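Local atomic coordinates of FAD-binding oxidoreductase (Gulosibacter chungangensis, PDB entry 7PBG), a protein that oxidises 4-ethylphenol and probably related 4-alkylphenols with a covalently bound FAD, a dehydrogenation leading to 4-vinylphenol. Residues F3-D8 against M98-V103; I117-A122 against S142-M147; M242-I247 against E351-L356; A246-N251 against L313-W318; A286-R291 against N380-A385. All coordinates share one frame; numbering follows the deposited sequence.

Four of the five contacts form a chain of touching neighbours. Contacts 3 and 4 share Ala246 and Ile247 on strand 241-249 and have centres about 14 Å apart. Contact 4 meets contact 5 where Leu313 CD2 packs 3.9 Å from Val288 CG2, and contact 2 reaches contact 3 through Met147 SD and Met242 SD, 3.7 Å apart. Contact 1 stands alone, its nearest atoms about 23 Å from those of contact 5, across the chain's centre from contacts 3 and 4. Contact 5 borders the FAD site: the Ser383 side chain is about 4 Å from FAD. In contact 1, Gly101 is about 10 Å from the side chain of His82, an FAD-binding residue.

Contact 1 of 5, residues F3-D8 against M98-V103; sequences FRTLPD and MLTGTV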
# COMPACT_ATOMS: atom_id res chain seq x y z
N PHE A 3 -15.51 33.98 -23.12
CA PHE A 3 -15.16 32.89 -22.12
C PHE A 3 -15.65 33.29 -20.72
O PHE A 3 -15.52 34.45 -20.34
CB PHE A 3 -13.66 32.60 -22.11
CG PHE A 3 -13.15 32.26 -23.47
CD1 PHE A 3 -13.56 31.10 -24.10
CD2 PHE A 3 -12.35 33.16 -24.18
CE1 PHE A 3 -13.15 30.83 -25.40
CE2 PHE A 3 -11.95 32.88 -25.47
CZ PHE A 3 -12.35 31.71 -26.08
N ARG A 4 -16.20 32.35 -19.95
CA ARG A 4 -16.89 32.65 -18.68
C ARG A 4 -15.85 33.08 -17.64
O ARG A 4 -16.15 33.91 -16.79
CB ARG A 4 -17.71 31.43 -18.24
CG ARG A 4 -16.87 30.26 -17.76
CD ARG A 4 -17.71 29.01 -17.59
NE ARG A 4 -18.81 29.14 -16.66
CZ ARG A 4 -18.87 28.55 -15.46
NH1 ARG A 4 -17.86 27.84 -15.00
NH2 ARG A 4 -19.93 28.73 -14.70
N THR A 5 -14.66 32.51 -17.72
CA THR A 5 -13.52 32.74 -16.81
C THR A 5 -12.26 32.49 -17.64
O THR A 5 -12.35 31.79 -18.71
CB THR A 5 -13.55 31.83 -15.57
OG1 THR A 5 -13.50 30.48 -16.00
CG2 THR A 5 -14.75 32.02 -14.67
N LEU A 6 -11.14 33.05 -17.23
CA LEU A 6 -9.83 32.76 -17.83
C LEU A 6 -8.83 32.52 -16.72
O LEU A 6 -8.90 33.15 -15.68
CB LEU A 6 -9.31 33.92 -18.68
CG LEU A 6 -10.00 34.14 -20.02
CD1 LEU A 6 -9.39 35.37 -20.68
CD2 LEU A 6 -9.87 32.94 -20.91
N PRO A 7 -7.83 31.66 -17.01
CA PRO A 7 -6.74 31.46 -16.07
C PRO A 7 -5.88 32.73 -16.04
O PRO A 7 -5.59 33.29 -17.11
CB PRO A 7 -6.00 30.22 -16.61
CG PRO A 7 -6.43 30.06 -18.06
CD PRO A 7 -7.70 30.87 -18.24
N ASP A 8 -5.52 33.17 -14.83
CA ASP A 8 -4.49 34.23 -14.63
C ASP A 8 -3.30 33.99 -15.58
O ASP A 8 -2.81 32.84 -15.67
CB ASP A 8 -4.03 34.26 -13.18
CG ASP A 8 -5.08 34.81 -12.24
OD1 ASP A 8 -6.09 35.34 -12.73
OD2 ASP A 8 -4.87 34.71 -11.01
N MET A 98 -9.09 23.92 -8.68
CA MET A 98 -8.46 24.78 -7.68
C MET A 98 -8.44 26.23 -8.16
O MET A 98 -8.67 27.15 -7.30
CB MET A 98 -7.02 24.35 -7.39
CG MET A 98 -6.93 23.10 -6.55
SD MET A 98 -7.67 23.27 -4.92
CE MET A 98 -6.72 24.59 -4.20
N LEU A 99 -8.11 26.44 -9.43
CA LEU A 99 -7.93 27.82 -9.96
C LEU A 99 -9.08 28.23 -10.88
O LEU A 99 -9.45 27.50 -11.81
CB LEU A 99 -6.64 27.89 -10.76
CG LEU A 99 -5.34 27.79 -9.96
CD1 LEU A 99 -4.18 27.92 -10.93
CD2 LEU A 99 -5.27 28.83 -8.85
N THR A 100 -9.57 29.45 -10.71
CA THR A 100 -10.54 30.02 -11.65
C THR A 100 -9.94 29.95 -13.07
O THR A 100 -8.77 30.31 -13.20
CB THR A 100 -10.88 31.44 -11.21
OG1 THR A 100 -11.46 31.34 -9.91
CG2 THR A 100 -11.81 32.10 -12.20
N GLY A 101 -10.71 29.54 -14.08
CA GLY A 101 -10.29 29.56 -15.49
C GLY A 101 -9.59 28.27 -15.91
O GLY A 101 -9.27 28.14 -17.09
N THR A 102 -9.53 27.27 -15.01
CA THR A 102 -8.93 25.97 -15.35
C THR A 102 -9.81 25.33 -16.42
O THR A 102 -11.03 25.48 -16.32
CB THR A 102 -8.73 25.13 -14.09
OG1 THR A 102 -7.78 25.85 -13.30
CG2 THR A 102 -8.24 23.71 -14.38
N VAL A 103 -9.18 24.68 -17.39
CA VAL A 103 -9.91 23.86 -18.38
C VAL A 103 -10.16 22.50 -17.72
O VAL A 103 -9.18 21.87 -17.28
CB VAL A 103 -9.12 23.74 -19.69
CG1 VAL A 103 -9.69 22.70 -20.60
CG2 VAL A 103 -9.02 25.09 -20.40
O HOH W 1 -6.56 31.46 -12.52
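Gly101 packs directly on the peptide between Leu6 and Pro7, and this is the tight part of the contact: Gly101 CA is 3.5 Å from Leu6 C. The CA atoms of Leu6 and Gly101 are 4.0 Å apart, too close for any side chain on Gly101, because a CB there would collide with that peptide. Its phi of 90° favours glycine as well. Thr5 closes in beside it. With chi1 at 61°, OG1 lies between its own backbone N and carbonyl carbon and comes to 3.4 Å from Gly101 CA, while its hydrogen bond goes to Lys54 O. Thr5 and Thr100 cross at about a right angle, the Thr100 CG2 methyl resting 3.8 Å from both Thr5 CB and Thr5 CG2. Past Leu6, the proline ring meets the Gly101 carbonyl, Pro7 CD lying 3.4 Å from Gly101 O, an oxygen that also takes a hydrogen bond from Ser56 OG.

The other end is looser. Asp8 is exposed and meets the loop through water 1, which accepts from Asp8 N at 3.1 Å and donates to Thr100 O at 2.6 Å. No direct hydrogen bond joins the two segments. The Leu6 side chain turns from the loop onto Ala12 and Phe15 of helix 12-26. Within the loop, Thr102 N and Thr102 OG1 reach Leu99 O from the same face, the hydroxyl at 2.8 Å. The arrangement is a type II beta turn, Leu99 to Thr102, with glycine in its usual third position, docking the N-terminal segment where strand 103-106 of the FAD-binding domain begins.

Contact 2 of 5, residues I117-A122 against S142-M147; sequences INEKLA and SGAKLM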
# COMPACT_ATOMS: atom_id res chain seq x y z
N ILE A 117 -13.07 -8.40 -16.44
CA ILE A 117 -13.53 -8.99 -15.16
C ILE A 117 -12.91 -10.38 -15.10
O ILE A 117 -13.40 -11.32 -15.74
CB ILE A 117 -15.04 -9.01 -15.05
CG1 ILE A 117 -15.65 -7.61 -15.17
CG2 ILE A 117 -15.49 -9.71 -13.78
CD1 ILE A 117 -17.11 -7.69 -15.47
N ASN A 118 -11.82 -10.47 -14.37
CA ASN A 118 -11.05 -11.73 -14.30
C ASN A 118 -11.54 -12.48 -13.07
O ASN A 118 -11.15 -12.09 -11.92
CB ASN A 118 -9.56 -11.41 -14.30
CG ASN A 118 -8.71 -12.65 -14.46
OD1 ASN A 118 -8.99 -13.69 -13.86
ND2 ASN A 118 -7.68 -12.53 -15.29
N GLU A 119 -12.30 -13.54 -13.26
CA GLU A 119 -12.80 -14.29 -12.08
C GLU A 119 -11.66 -15.06 -11.38
O GLU A 119 -11.61 -15.03 -10.16
CB GLU A 119 -13.89 -15.26 -12.50
CG GLU A 119 -14.53 -15.95 -11.31
CD GLU A 119 -15.79 -16.71 -11.69
OE1 GLU A 119 -15.99 -16.98 -12.92
OE2 GLU A 119 -16.60 -16.98 -10.76
N LYS A 120 -10.83 -15.79 -12.13
CA LYS A 120 -9.80 -16.69 -11.56
C LYS A 120 -8.87 -15.90 -10.64
O LYS A 120 -8.43 -16.45 -9.66
CB LYS A 120 -8.98 -17.34 -12.69
CG LYS A 120 -7.93 -18.34 -12.21
CD LYS A 120 -7.32 -19.15 -13.33
CE LYS A 120 -6.34 -20.19 -12.81
NZ LYS A 120 -5.81 -21.07 -13.87
N LEU A 121 -8.48 -14.68 -11.04
CA LEU A 121 -7.52 -13.85 -10.28
C LEU A 121 -8.26 -12.67 -9.63
O LEU A 121 -7.59 -11.80 -9.07
CB LEU A 121 -6.41 -13.40 -11.23
CG LEU A 121 -5.59 -14.56 -11.81
CD1 LEU A 121 -4.45 -14.04 -12.66
CD2 LEU A 121 -5.07 -15.45 -10.70
N ALA A 122 -9.58 -12.65 -9.67
CA ALA A 122 -10.45 -11.76 -8.86
C ALA A 122 -10.06 -10.30 -9.00
O ALA A 122 -9.64 -9.68 -7.99
CB ALA A 122 -10.41 -12.14 -7.43
N SER A 142 -21.65 -10.90 -15.82
CA SER A 142 -20.50 -11.77 -16.22
C SER A 142 -20.63 -13.17 -15.61
O SER A 142 -19.99 -14.10 -16.16
CB SER A 142 -19.18 -11.16 -15.84
OG SER A 142 -18.88 -11.37 -14.46
N GLY A 143 -21.41 -13.31 -14.53
CA GLY A 143 -21.46 -14.57 -13.79
C GLY A 143 -20.30 -14.69 -12.81
O GLY A 143 -20.30 -15.65 -12.04
N ALA A 144 -19.32 -13.79 -12.84
CA ALA A 144 -18.11 -13.95 -11.99
C ALA A 144 -18.50 -13.84 -10.49
O ALA A 144 -19.26 -12.92 -10.12
CB ALA A 144 -17.08 -12.93 -12.39
N LYS A 145 -18.01 -14.74 -9.64
CA LYS A 145 -18.33 -14.76 -8.19
C LYS A 145 -17.38 -13.81 -7.44
O LYS A 145 -16.58 -14.24 -6.59
CB LYS A 145 -18.27 -16.19 -7.64
CG LYS A 145 -19.18 -17.17 -8.39
CD LYS A 145 -20.60 -16.70 -8.55
CE LYS A 145 -21.53 -17.78 -9.08
NZ LYS A 145 -22.03 -17.47 -10.45
N LEU A 146 -17.55 -12.53 -7.73
CA LEU A 146 -16.74 -11.43 -7.19
C LEU A 146 -17.69 -10.35 -6.70
O LEU A 146 -18.78 -10.18 -7.27
CB LEU A 146 -15.86 -10.85 -8.30
CG LEU A 146 -14.84 -11.79 -8.96
CD1 LEU A 146 -14.13 -10.99 -10.01
CD2 LEU A 146 -13.87 -12.38 -7.97
N MET A 147 -17.24 -9.61 -5.70
CA MET A 147 -17.95 -8.48 -5.10
C MET A 147 -17.16 -7.22 -5.39
O MET A 147 -15.90 -7.24 -5.37
CB MET A 147 -18.03 -8.65 -3.58
CG MET A 147 -18.99 -9.70 -3.14
SD MET A 147 -18.70 -9.99 -1.38
CE MET A 147 -18.92 -8.33 -0.73
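Leu146 and Ala122 form the buried end of this contact, with Leu146 CD2 3.5 Å from Ala122 CB. The other branch, Leu146 CD1, lies 3.7 Å from Asn118 O. Farther out, Ile117 CG2 meets Ala144 CB at 3.9 Å. Glu119 supplies the polar link: Lys145 N donates to Glu119 OE2 at 2.9 Å and 167°. The bond is nearly straight, yet the N-H comes from 59° above the carboxylate plane. Having CG anti to the backbone N (chi1 -174°) and an extended chain, Glu119 runs across Ala144 CB and then beside Lys145, the two side chains pointing the same way. Their charged ends do not meet. Lys145 NZ bends back instead to Gly143 O at 3.0 Å.

The next shell shapes both loops. Ser142 OG accepts from Ala144 N at 2.9 Å, an ST turn, and is also bonded to Val139 O of the preceding helix, whose path is broken at Gly143 by a positive phi. On the other segment, Asn118 OD1 accepts from Leu121 N at 3.0 Å, an Asx motif that holds the turn bearing Glu119. The second subunit closes over its far side: Lys120 makes a salt bridge with Glu260 of that subunit, and Ala122 O accepts from its Arg436. The arrangement is that of a beta hairpin, strands 114-118 and 123-126, whose turn packs against the exit from helix 132-142 at the subunit interface.

Contact 3 of 5, residues M242-I247 against E351-L356; sequences MLSFAI and ETNETL
The Glu354 carboxylate presents a face to Leu243, whose CD1 methyl sits squarely over it, 3.6 Å from Glu354 CD. The same methyl also approaches the Asn353 amide, with Leu243 CD1 3.4 Å from Asn353 OD1 on one side of the amide plane. Ser244 N comes from the other side, tilted 25° from that plane, and donates to Asn353 OD1 at 2.8 Å. At the nitrogen end of the amide, Asn353 ND2 gives a hydrogen bond of 3.0 Å to water 2, which donates in turn to Met242 O. Asn353 CG lies between the residue's own N and carbonyl carbon (chi1 58°), folding the amide back toward strand 241-249.

Backbone pairing carries the rest. Ala246 and Glu351 exchange two bonds, Ala246 N to Glu351 O and Glu351 N to Ala246 O, each 2.9 Å long. Phe245 and Thr352 form the adjacent non-hydrogen-bonded pair, the Phe245 ring packing on Ile335 and Ile338. Asn353 N then reaches Ser244 O at 3.1 Å, and the side-chain oxygen extends the ladder by one more bond. An alanine in place of Asn353 would probably leave Ser244 N without this acceptor and water 2 without one of its anchors. Glu354 continues to a salt bridge with Arg328. The geometry is that of an antiparallel ladder at the outermost strand of the sheet, 349-352, which turns out of it through an ST motif at Thr352.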
# COMPACT_ATOMS: atom_id res chain seq x y z
N MET A 242 -23.26 -13.94 3.83
CA MET A 242 -22.98 -12.65 4.48
C MET A 242 -24.19 -12.30 5.33
O MET A 242 -25.34 -12.52 4.88
CB MET A 242 -22.71 -11.58 3.43
CG MET A 242 -21.54 -11.90 2.61
SD MET A 242 -21.06 -10.66 1.38
CE MET A 242 -22.14 -11.17 0.05
N LEU A 243 -23.96 -11.79 6.52
CA LEU A 243 -25.03 -11.42 7.47
C LEU A 243 -24.67 -10.12 8.16
O LEU A 243 -23.52 -10.02 8.71
CB LEU A 243 -25.21 -12.55 8.47
CG LEU A 243 -26.31 -12.35 9.50
CD1 LEU A 243 -27.68 -12.46 8.85
CD2 LEU A 243 -26.18 -13.39 10.60
N SER A 244 -25.57 -9.15 8.05
CA SER A 244 -25.37 -7.80 8.60
C SER A 244 -26.09 -7.62 9.91
O SER A 244 -27.03 -8.36 10.26
CB SER A 244 -25.77 -6.74 7.64
OG SER A 244 -24.99 -6.78 6.49
N PHE A 245 -25.65 -6.63 10.66
CA PHE A 245 -26.23 -6.33 11.96
C PHE A 245 -26.27 -4.82 12.20
O PHE A 245 -25.48 -4.03 11.62
CB PHE A 245 -25.44 -7.05 13.03
CG PHE A 245 -23.98 -6.76 13.06
CD1 PHE A 245 -23.46 -5.69 13.76
CD2 PHE A 245 -23.10 -7.60 12.40
CE1 PHE A 245 -22.09 -5.49 13.80
CE2 PHE A 245 -21.73 -7.39 12.43
CZ PHE A 245 -21.23 -6.33 13.15
N ALA A 246 -27.19 -4.47 13.07
CA ALA A 246 -27.36 -3.10 13.59
C ALA A 246 -27.33 -3.23 15.10
O ALA A 246 -27.96 -4.17 15.66
CB ALA A 246 -28.65 -2.48 13.12
N ILE A 247 -26.62 -2.35 15.75
CA ILE A 247 -26.55 -2.33 17.24
C ILE A 247 -26.92 -0.93 17.69
O ILE A 247 -26.27 0.01 17.26
CB ILE A 247 -25.18 -2.75 17.79
CG1 ILE A 247 -24.52 -3.84 16.93
CG2 ILE A 247 -25.38 -3.19 19.22
CD1 ILE A 247 -23.22 -4.31 17.45
N GLU A 351 -29.64 -6.43 16.33
CA GLU A 351 -30.50 -7.04 15.26
C GLU A 351 -29.60 -7.47 14.11
O GLU A 351 -28.56 -6.86 13.88
CB GLU A 351 -31.55 -6.06 14.75
CG GLU A 351 -32.49 -5.47 15.79
CD GLU A 351 -33.39 -6.46 16.51
OE1 GLU A 351 -33.57 -7.61 16.01
OE2 GLU A 351 -33.97 -6.05 17.53
N THR A 352 -30.07 -8.42 13.31
CA THR A 352 -29.43 -8.76 12.03
C THR A 352 -30.46 -8.49 10.95
O THR A 352 -31.60 -8.26 11.27
CB THR A 352 -28.98 -10.22 12.01
OG1 THR A 352 -30.15 -11.02 11.89
CG2 THR A 352 -28.20 -10.66 13.23
N ASN A 353 -30.04 -8.57 9.70
CA ASN A 353 -30.97 -8.37 8.57
C ASN A 353 -31.93 -9.54 8.50
O ASN A 353 -32.92 -9.42 7.72
CB ASN A 353 -30.25 -8.12 7.26
CG ASN A 353 -29.31 -9.22 6.86
OD1 ASN A 353 -28.29 -9.41 7.51
ND2 ASN A 353 -29.66 -9.94 5.80
N GLU A 354 -31.68 -10.64 9.23
CA GLU A 354 -32.69 -11.72 9.34
C GLU A 354 -33.74 -11.38 10.40
O GLU A 354 -34.88 -11.71 10.17
CB GLU A 354 -32.06 -13.08 9.61
CG GLU A 354 -31.21 -13.57 8.49
CD GLU A 354 -30.39 -14.82 8.78
OE1 GLU A 354 -30.11 -15.11 9.94
OE2 GLU A 354 -29.93 -15.42 7.82
N THR A 355 -33.37 -10.84 11.56
CA THR A 355 -34.34 -10.50 12.64
C THR A 355 -35.04 -9.17 12.35
O THR A 355 -36.13 -8.96 12.85
CB THR A 355 -33.68 -10.51 14.01
OG1 THR A 355 -32.81 -9.38 14.10
CG2 THR A 355 -32.94 -11.80 14.29
N LEU A 356 -34.44 -8.32 11.53
CA LEU A 356 -35.02 -7.03 11.14
C LEU A 356 -34.94 -6.98 9.62
O LEU A 356 -34.19 -6.19 9.03
CB LEU A 356 -34.22 -5.89 11.77
CG LEU A 356 -34.81 -4.51 11.54
CD1 LEU A 356 -36.05 -4.31 12.39
CD2 LEU A 356 -33.76 -3.46 11.84
O HOH W 2 -27.98 -12.29 4.93

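Contact 4 of 5, residues A246-N251 against L313-W318; sequences AIYFEN and LGIGHW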
# COMPACT_ATOMS: atom_id res chain seq x y z
N ALA A 246 -27.19 -4.47 13.07
CA ALA A 246 -27.36 -3.10 13.59
C ALA A 246 -27.33 -3.23 15.10
O ALA A 246 -27.96 -4.17 15.66
CB ALA A 246 -28.65 -2.48 13.12
N ILE A 247 -26.62 -2.35 15.75
CA ILE A 247 -26.55 -2.33 17.24
C ILE A 247 -26.92 -0.93 17.69
O ILE A 247 -26.27 0.01 17.26
CB ILE A 247 -25.18 -2.75 17.79
CG1 ILE A 247 -24.52 -3.84 16.93
CG2 ILE A 247 -25.38 -3.19 19.22
CD1 ILE A 247 -23.22 -4.31 17.45
N TYR A 248 -27.99 -0.84 18.46
CA TYR A 248 -28.56 0.47 18.86
C TYR A 248 -28.16 0.76 20.30
O TYR A 248 -28.40 -0.08 21.19
CB TYR A 248 -30.07 0.45 18.73
CG TYR A 248 -30.51 -0.02 17.37
CD1 TYR A 248 -30.36 0.77 16.25
CD2 TYR A 248 -31.11 -1.25 17.22
CE1 TYR A 248 -30.77 0.36 15.00
CE2 TYR A 248 -31.55 -1.69 15.98
CZ TYR A 248 -31.39 -0.87 14.88
OH TYR A 248 -31.84 -1.31 13.67
N PHE A 249 -27.69 1.97 20.54
CA PHE A 249 -27.28 2.39 21.90
C PHE A 249 -28.18 3.56 22.30
O PHE A 249 -28.40 4.49 21.50
CB PHE A 249 -25.80 2.72 21.89
CG PHE A 249 -24.97 1.53 21.50
CD1 PHE A 249 -24.59 0.60 22.43
CD2 PHE A 249 -24.69 1.28 20.16
CE1 PHE A 249 -23.89 -0.52 22.07
CE2 PHE A 249 -23.94 0.17 19.78
CZ PHE A 249 -23.56 -0.74 20.73
N GLU A 250 -28.69 3.49 23.53
CA GLU A 250 -29.79 4.37 23.99
C GLU A 250 -29.24 5.75 24.40
O GLU A 250 -30.07 6.63 24.69
CB GLU A 250 -30.54 3.65 25.12
CG GLU A 250 -29.81 3.64 26.42
CD GLU A 250 -30.60 3.06 27.59
OE1 GLU A 250 -31.67 2.53 27.35
OE2 GLU A 250 -30.08 3.11 28.72
N ASN A 251 -27.93 5.89 24.63
CA ASN A 251 -27.41 7.13 25.24
C ASN A 251 -26.40 7.79 24.31
O ASN A 251 -25.50 7.09 23.81
CB ASN A 251 -26.81 6.80 26.61
CG ASN A 251 -26.75 8.00 27.53
OD1 ASN A 251 -26.30 9.10 27.17
ND2 ASN A 251 -27.25 7.80 28.74
N LEU A 313 -38.08 6.27 15.03
CA LEU A 313 -37.35 5.38 14.09
C LEU A 313 -37.06 4.05 14.76
O LEU A 313 -36.83 3.07 14.04
CB LEU A 313 -36.07 6.06 13.64
CG LEU A 313 -36.24 7.37 12.88
CD1 LEU A 313 -34.91 7.98 12.57
CD2 LEU A 313 -36.99 7.09 11.57
N GLY A 314 -37.07 4.01 16.09
CA GLY A 314 -36.78 2.76 16.81
C GLY A 314 -35.31 2.37 16.65
O GLY A 314 -35.04 1.18 16.50
N ILE A 315 -34.40 3.34 16.76
CA ILE A 315 -32.94 3.09 16.63
C ILE A 315 -32.24 3.49 17.95
O ILE A 315 -32.73 3.11 19.03
CB ILE A 315 -32.43 3.72 15.32
CG1 ILE A 315 -32.67 5.22 15.22
CG2 ILE A 315 -33.11 3.04 14.13
CD1 ILE A 315 -32.14 5.81 13.94
N GLY A 316 -31.11 4.17 17.89
CA GLY A 316 -30.38 4.61 19.10
C GLY A 316 -29.81 5.98 18.84
O GLY A 316 -29.76 6.38 17.69
N HIS A 317 -29.28 6.63 19.87
CA HIS A 317 -28.49 7.86 19.67
C HIS A 317 -27.22 7.55 18.87
O HIS A 317 -26.71 8.47 18.19
CB HIS A 317 -28.17 8.47 21.03
CG HIS A 317 -29.31 9.25 21.57
ND1 HIS A 317 -29.67 10.48 21.05
CD2 HIS A 317 -30.23 8.97 22.51
CE1 HIS A 317 -30.75 10.92 21.68
NE2 HIS A 317 -31.11 10.02 22.58
N TRP A 318 -26.67 6.33 19.02
CA TRP A 318 -25.56 5.76 18.24
C TRP A 318 -26.06 4.43 17.68
O TRP A 318 -26.76 3.70 18.42
CB TRP A 318 -24.29 5.57 19.09
CG TRP A 318 -23.73 6.88 19.53
CD1 TRP A 318 -23.81 7.44 20.76
CD2 TRP A 318 -23.03 7.83 18.69
NE1 TRP A 318 -23.22 8.68 20.74
CE2 TRP A 318 -22.72 8.94 19.50
CE3 TRP A 318 -22.63 7.82 17.36
CZ2 TRP A 318 -22.01 10.04 19.01
CZ3 TRP A 318 -21.94 8.90 16.85
CH2 TRP A 318 -21.64 9.99 17.68
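His317 and Trp318 both stand opposite the single residue Phe249, which makes this pairing a classic beta bulge. Phe249 N donates to Trp318 O at 2.9 Å and 159°, a regular bond nearly along the C=O axis. The return bond is bent and weak: His317 N reaches Phe249 O at 2.8 Å with an angle of 121°. Gly316 slips in beside the same oxygen, with Gly316 CA 3.1 Å from Phe249 O, and a CB on that glycine would clash with it.

The bulge lies where strand 318-326 begins, alongside the end of strand 241-249, its antiparallel neighbour in the large sheet. The chain reaches it from helix 303-313 by way of Gly314, whose positive phi ends the helical path. Gly314 O lies over one face of the Tyr248 ring, and Tyr248 CD1 is 3.5 Å from Ile315 CA. Ile315 has chi1 of 59°, which places CG2 anti to the carbonyl carbon, and there it packs 3.7 Å from Tyr248 CE1.

Three rings meet backbone oxygens at their edges. Phe249 CD2 is 3.6 Å from Trp318 O. His317 CD2 lies 3.2 Å from Glu250 O, near the plane of the imidazole, while Trp318 CD1 is 3.5 Å from Asn251 O in the indole plane. Ring nitrogens are engaged farther out: His317 NE2 with Gln307 OE1, Trp318 NE1 with Glu252 O. Tyr413 stacks edge-to-face with the indole.

Contact 5 of 5, residues A286-R291 against N380-A385; sequences ACVSKR and NRHSAA
His382 rests the CE1 corner of its imidazole against Cys287 and Val288. CG is anti to the backbone N (chi1 -167°), and this carries the ring across to the end of helix 281-288. There, His382 CE1 lies 3.8 Å from Cys287 CB and approaches Cys287 O obliquely at 3.5 Å. Val288 CG1 meets the same carbon at the ring edge, 3.9 Å from His382 CE1, the two side chains running at a slant. Cys287 SG lies instead 4.0 Å from CA of Ser383, the residue after His382, and the Ala385 methyl presses on the Cys287 carbonyl, CB to O 3.3 Å.

Were His382 an alanine, a gap would probably open beside Cys287 and Val288, and Glu366 of helix 363-375 would lose its NE2 partner. An Asx turn, Asn380 OD1 accepting from His382 N at 3.0 Å, holds the backbone from which the ring springs.

Direct contact is van der Waals packing, with water 3 bridging Ser289 O and Ala385 O; His382 NE2 and Ser383 OG are bonded outside the segments. Ser383, about 4 Å from FAD and bonded to the FAD-binding Glu152, borders the cofactor site, consistent with the His382-Cys287 packing lying just behind it.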
# COMPACT_ATOMS: atom_id res chain seq x y z
N ALA A 286 -31.53 11.37 8.71
CA ALA A 286 -31.45 12.17 7.46
C ALA A 286 -31.49 11.27 6.20
O ALA A 286 -31.81 11.78 5.12
CB ALA A 286 -30.24 13.03 7.52
N CYS A 287 -31.29 9.95 6.36
CA CYS A 287 -31.39 8.98 5.25
C CYS A 287 -32.82 8.53 4.99
O CYS A 287 -33.05 7.94 3.91
CB CYS A 287 -30.45 7.81 5.47
SG CYS A 287 -28.72 8.32 5.41
N VAL A 288 -33.73 8.72 5.93
CA VAL A 288 -35.11 8.16 5.86
C VAL A 288 -36.15 9.19 6.22
O VAL A 288 -37.33 8.83 6.26
CB VAL A 288 -35.29 6.96 6.79
CG1 VAL A 288 -34.49 5.77 6.30
CG2 VAL A 288 -35.00 7.33 8.23
N SER A 289 -35.76 10.44 6.37
CA SER A 289 -36.72 11.49 6.77
C SER A 289 -36.13 12.87 6.50
O SER A 289 -34.92 12.98 6.33
CB SER A 289 -37.09 11.33 8.20
OG SER A 289 -35.98 11.67 9.05
N LYS A 290 -36.98 13.88 6.63
CA LYS A 290 -36.59 15.31 6.50
C LYS A 290 -36.62 15.96 7.89
O LYS A 290 -37.29 15.47 8.80
CB LYS A 290 -37.57 16.05 5.59
CG LYS A 290 -37.56 15.57 4.15
CD LYS A 290 -38.36 16.48 3.23
CE LYS A 290 -38.16 16.11 1.78
NZ LYS A 290 -38.49 14.69 1.55
N ARG A 291 -35.84 17.01 8.04
CA ARG A 291 -35.62 17.66 9.33
C ARG A 291 -36.94 18.05 9.99
O ARG A 291 -37.09 17.88 11.19
CB ARG A 291 -34.86 18.96 9.09
CG ARG A 291 -34.19 19.49 10.35
CD ARG A 291 -33.44 20.76 10.03
NE ARG A 291 -32.51 21.18 11.10
CZ ARG A 291 -32.79 22.00 12.10
NH1 ARG A 291 -33.98 22.55 12.23
NH2 ARG A 291 -31.84 22.29 12.99
N ASN A 380 -25.85 1.48 -3.86
CA ASN A 380 -27.17 2.16 -3.84
C ASN A 380 -26.93 3.67 -3.75
O ASN A 380 -25.78 4.10 -3.76
CB ASN A 380 -28.09 1.60 -2.75
CG ASN A 380 -27.55 1.78 -1.35
OD1 ASN A 380 -27.22 2.90 -0.94
ND2 ASN A 380 -27.45 0.68 -0.60
N ARG A 381 -27.98 4.45 -3.68
CA ARG A 381 -27.83 5.90 -3.38
C ARG A 381 -28.76 6.27 -2.23
O ARG A 381 -29.23 7.41 -2.14
CB ARG A 381 -28.10 6.71 -4.63
CG ARG A 381 -29.45 6.46 -5.25
CD ARG A 381 -29.52 7.26 -6.53
NE ARG A 381 -28.56 6.81 -7.52
CZ ARG A 381 -28.37 7.36 -8.72
NH1 ARG A 381 -29.03 8.44 -9.08
NH2 ARG A 381 -27.48 6.85 -9.55
N HIS A 382 -28.99 5.33 -1.33
CA HIS A 382 -29.84 5.56 -0.15
C HIS A 382 -29.42 6.84 0.57
O HIS A 382 -30.33 7.62 0.87
CB HIS A 382 -29.83 4.32 0.74
CG HIS A 382 -30.89 4.36 1.78
ND1 HIS A 382 -30.62 4.68 3.11
CD2 HIS A 382 -32.22 4.17 1.67
CE1 HIS A 382 -31.76 4.64 3.79
NE2 HIS A 382 -32.76 4.36 2.91
N SER A 383 -28.12 7.08 0.82
CA SER A 383 -27.59 8.26 1.57
C SER A 383 -27.79 9.57 0.79
O SER A 383 -27.60 10.61 1.43
CB SER A 383 -26.13 8.11 1.97
OG SER A 383 -25.95 6.84 2.56
N ALA A 384 -28.19 9.53 -0.48
CA ALA A 384 -28.54 10.73 -1.28
C ALA A 384 -29.77 11.43 -0.67
O ALA A 384 -29.93 12.65 -0.82
CB ALA A 384 -28.77 10.37 -2.73
N ALA A 385 -30.57 10.75 0.12
CA ALA A 385 -31.69 11.37 0.86
C ALA A 385 -31.24 12.50 1.79
O ALA A 385 -32.04 13.41 2.08
CB ALA A 385 -32.37 10.26 1.63
O HOH W 3 -34.24 13.70 3.68